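Local atomic coordinates of hyaluronidase-phage associated (Streptococcus pyogenes, PDB entry 2WB3), a protein that probably degrades hyaluronan as a phage tail-fibre hyaluronate lyase, the fragment being built round a triple-stranded beta-helix. Residues T91-L96 and Y107-D111. Residues are numbered along the deposited sequence; the frame is centred on the assembly and turned at random.
Sequences TAGKML and YVGPD
Pro110 sets its ring against three successive backbone carbonyls, while Leu96 and Val108 meet at the other end of the contact as an antiparallel hydrogen-bonded pair. The proline carbons divide the work: CB lies 3.4 Å from Thr91 O, CG 3.5 Å from Ala92 O and CD 3.5 Å from Gly93 O, so the ring touches the 91-93 turn through polar oxygens. That turn is an ST turn, Gly93 N donating to Thr91 OG1; the same hydroxyl also bonds Ala80 O of the second subunit. With Met95 CG anti to its own carbonyl carbon (chi1 -52°), CG reaches Gly109 O at 3.6 Å. The chain bends at chi2 and chi3 and its end leads away; Met95 also packs on Ile68 of the second subunit and Ile98 of the third.

Between the two ends, Met95 and Leu96 both face Val108, a classic beta bulge: Val108 O accepts a short but bent bond from Met95 N (2.8 Å) and a weak, long but nearly straight one from Leu96 N. In return Val108 N donates to Leu96 O (2.8 Å, 162°), and Tyr107 CA adds a CA-H...O contact. Tyr107 CB lies 3.2 Å from Leu96 O; chi1 67° puts CG between backbone N and carbonyl carbon, the ring approached obliquely by Lys94 CG and meeting that of Trp115. Leu96 and Val108 project to one face of the sheet, CB atoms 4.2 Å apart; Ile98 and Phe106 of the third subunit pack on them. Val108 O takes one firm and one weak N-H, Leu96 O one N-H and a CA-H contact: the polar links run between main-chain atoms, consistent with a junction set largely by the backbone.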
ATOM      1  N   THR A  91      15.698  -4.470  28.891  1.00 26.79           N
ATOM      2  CA  THR A  91      15.259  -3.086  29.027  1.00 25.47           C
ATOM      3  C   THR A  91      15.114  -2.681  30.483  1.00 25.79           C
ATOM      4  O   THR A  91      14.767  -3.502  31.358  1.00 26.58           O
ATOM      5  CB  THR A  91      13.933  -2.827  28.250  1.00 25.17           C
ATOM      6  OG1 THR A  91      13.645  -1.401  28.265  1.00 25.01           O
ATOM      7  CG2 THR A  91      12.798  -3.614  28.873  1.00 22.13           C
ATOM      8  N   ALA A  92      15.335  -1.397  30.754  1.00 25.44           N
ATOM      9  CA  ALA A  92      15.036  -0.858  32.063  1.00 25.52           C
ATOM     10  C   ALA A  92      13.586  -0.351  32.106  1.00 24.42           C
ATOM     11  O   ALA A  92      13.088  -0.059  33.155  1.00 26.16           O
ATOM     12  CB  ALA A  92      16.014   0.279  32.394  1.00 26.04           C
ATOM     13  N   GLY A  93      12.883  -0.262  30.986  1.00 23.96           N
ATOM     14  CA  GLY A  93      11.512   0.312  31.057  1.00 23.69           C
ATOM     15  C   GLY A  93      10.470  -0.692  31.498  1.00 25.32           C
ATOM     16  O   GLY A  93      10.711  -1.923  31.477  1.00 25.04           O
ATOM     17  N   LYS A  94       9.302  -0.180  31.868  0.50 24.44           N
ATOM     18  CA  LYS A  94       8.163  -0.993  32.284  0.50 24.43           C
ATOM     19  C   LYS A  94       7.692  -1.834  31.100  0.50 24.27           C
ATOM     20  O   LYS A  94       7.594  -1.346  29.993  0.50 24.35           O
ATOM     21  CB  LYS A  94       7.040  -0.066  32.798  0.50 24.31           C
ATOM     22  CG  LYS A  94       7.443   0.717  34.074  0.50 24.54           C
ATOM     23  CD  LYS A  94       6.809   2.121  34.118  0.50 27.45           C
ATOM     24  CE  LYS A  94       7.556   3.116  35.077  0.50 29.24           C
ATOM     25  NZ  LYS A  94       8.336   4.229  34.412  0.50 30.86           N
ATOM     26  N   MET A  95       7.425  -3.108  31.316  1.00 24.32           N
ATOM     27  CA  MET A  95       7.012  -3.960  30.200  1.00 23.24           C
ATOM     28  C   MET A  95       5.531  -3.679  29.773  1.00 23.17           C
ATOM     29  O   MET A  95       5.179  -3.777  28.586  1.00 22.91           O
ATOM     30  CB  MET A  95       7.207  -5.424  30.595  1.00 25.60           C
ATOM     31  CG  MET A  95       8.624  -5.757  31.125  1.00 24.43           C
ATOM     32  SD  MET A  95       9.915  -5.298  29.957  1.00 38.21           S
ATOM     33  CE  MET A  95       9.627  -6.472  28.692  1.00 25.39           C
ATOM     34  N   LEU A  96       4.697  -3.334  30.751  1.00 22.57           N
ATOM     35  CA  LEU A  96       3.279  -3.019  30.538  1.00 22.48           C
ATOM     36  C   LEU A  96       2.971  -1.848  31.478  1.00 22.74           C
ATOM     37  O   LEU A  96       3.183  -1.937  32.711  1.00 23.53           O
ATOM     38  CB  LEU A  96       2.366  -4.246  30.828  1.00 22.82           C
ATOM     39  CG  LEU A  96       0.860  -3.907  30.980  1.00 23.37           C
ATOM     40  CD1 LEU A  96       0.367  -3.344  29.647  1.00 21.08           C
ATOM     41  CD2 LEU A  96       0.020  -5.105  31.444  1.00 24.71           C
ATOM     42  N   TYR A 107       1.074  -1.254  36.471  1.00 24.99           N
ATOM     43  CA  TYR A 107       2.184  -1.594  35.595  1.00 24.79           C
ATOM     44  C   TYR A 107       2.852  -2.904  35.953  1.00 24.31           C
ATOM     45  O   TYR A 107       2.735  -3.397  37.080  1.00 25.43           O
ATOM     46  CB  TYR A 107       3.215  -0.458  35.556  1.00 25.06           C
ATOM     47  CG  TYR A 107       3.975  -0.188  36.835  1.00 29.60           C
ATOM     48  CD1 TYR A 107       5.007  -1.052  37.271  1.00 30.35           C
ATOM     49  CD2 TYR A 107       3.715   0.966  37.583  1.00 31.11           C
ATOM     50  CE1 TYR A 107       5.736  -0.769  38.425  1.00 34.02           C
ATOM     51  CE2 TYR A 107       4.443   1.252  38.742  1.00 34.29           C
ATOM     52  CZ  TYR A 107       5.445   0.391  39.141  1.00 34.97           C
ATOM     53  OH  TYR A 107       6.122   0.676  40.302  1.00 40.63           O
ATOM     54  N   VAL A 108       3.577  -3.452  34.987  1.00 23.40           N
ATOM     55  CA  VAL A 108       4.447  -4.584  35.201  1.00 23.95           C
ATOM     56  C   VAL A 108       5.879  -4.104  34.863  1.00 23.98           C
ATOM     57  O   VAL A 108       6.152  -3.644  33.768  1.00 24.14           O
ATOM     58  CB  VAL A 108       4.055  -5.757  34.309  1.00 23.92           C
ATOM     59  CG1 VAL A 108       5.099  -6.887  34.416  1.00 24.21           C
ATOM     60  CG2 VAL A 108       2.668  -6.284  34.721  1.00 22.53           C
ATOM     61  N   GLY A 109       6.774  -4.144  35.833  1.00 25.06           N
ATOM     62  CA  GLY A 109       8.111  -3.652  35.582  1.00 26.53           C
ATOM     63  C   GLY A 109       8.997  -4.674  34.926  1.00 27.40           C
ATOM     64  O   GLY A 109       8.594  -5.844  34.733  1.00 28.03           O
ATOM     65  N   PRO A 110      10.228  -4.253  34.593  1.00 28.26           N
ATOM     66  CA  PRO A 110      11.169  -5.073  33.886  1.00 29.12           C
ATOM     67  C   PRO A 110      11.561  -6.332  34.651  1.00 30.11           C
ATOM     68  O   PRO A 110      12.025  -7.272  34.018  1.00 32.91           O
ATOM     69  CB  PRO A 110      12.380  -4.139  33.684  1.00 28.39           C
ATOM     70  CG  PRO A 110      12.196  -3.071  34.639  1.00 30.29           C
ATOM     71  CD  PRO A 110      10.733  -2.885  34.813  1.00 27.74           C
ATOM     72  N   ASP A 111      11.389  -6.369  35.978  1.00 31.26           N
ATOM     73  CA  ASP A 111      11.655  -7.588  36.768  1.00 32.45           C
ATOM     74  C   ASP A 111      10.423  -8.411  36.980  1.00 31.50           C
ATOM     75  O   ASP A 111      10.472  -9.449  37.607  1.00 31.37           O
ATOM     76  CB  ASP A 111      12.299  -7.263  38.114  1.00 33.49           C
ATOM     77  CG  ASP A 111      13.649  -6.631  37.929  1.00 38.73           C
ATOM     78  OD1 ASP A 111      14.512  -7.260  37.284  1.00 44.61           O
ATOM     79  OD2 ASP A 111      13.807  -5.473  38.330  1.00 43.02           O
TER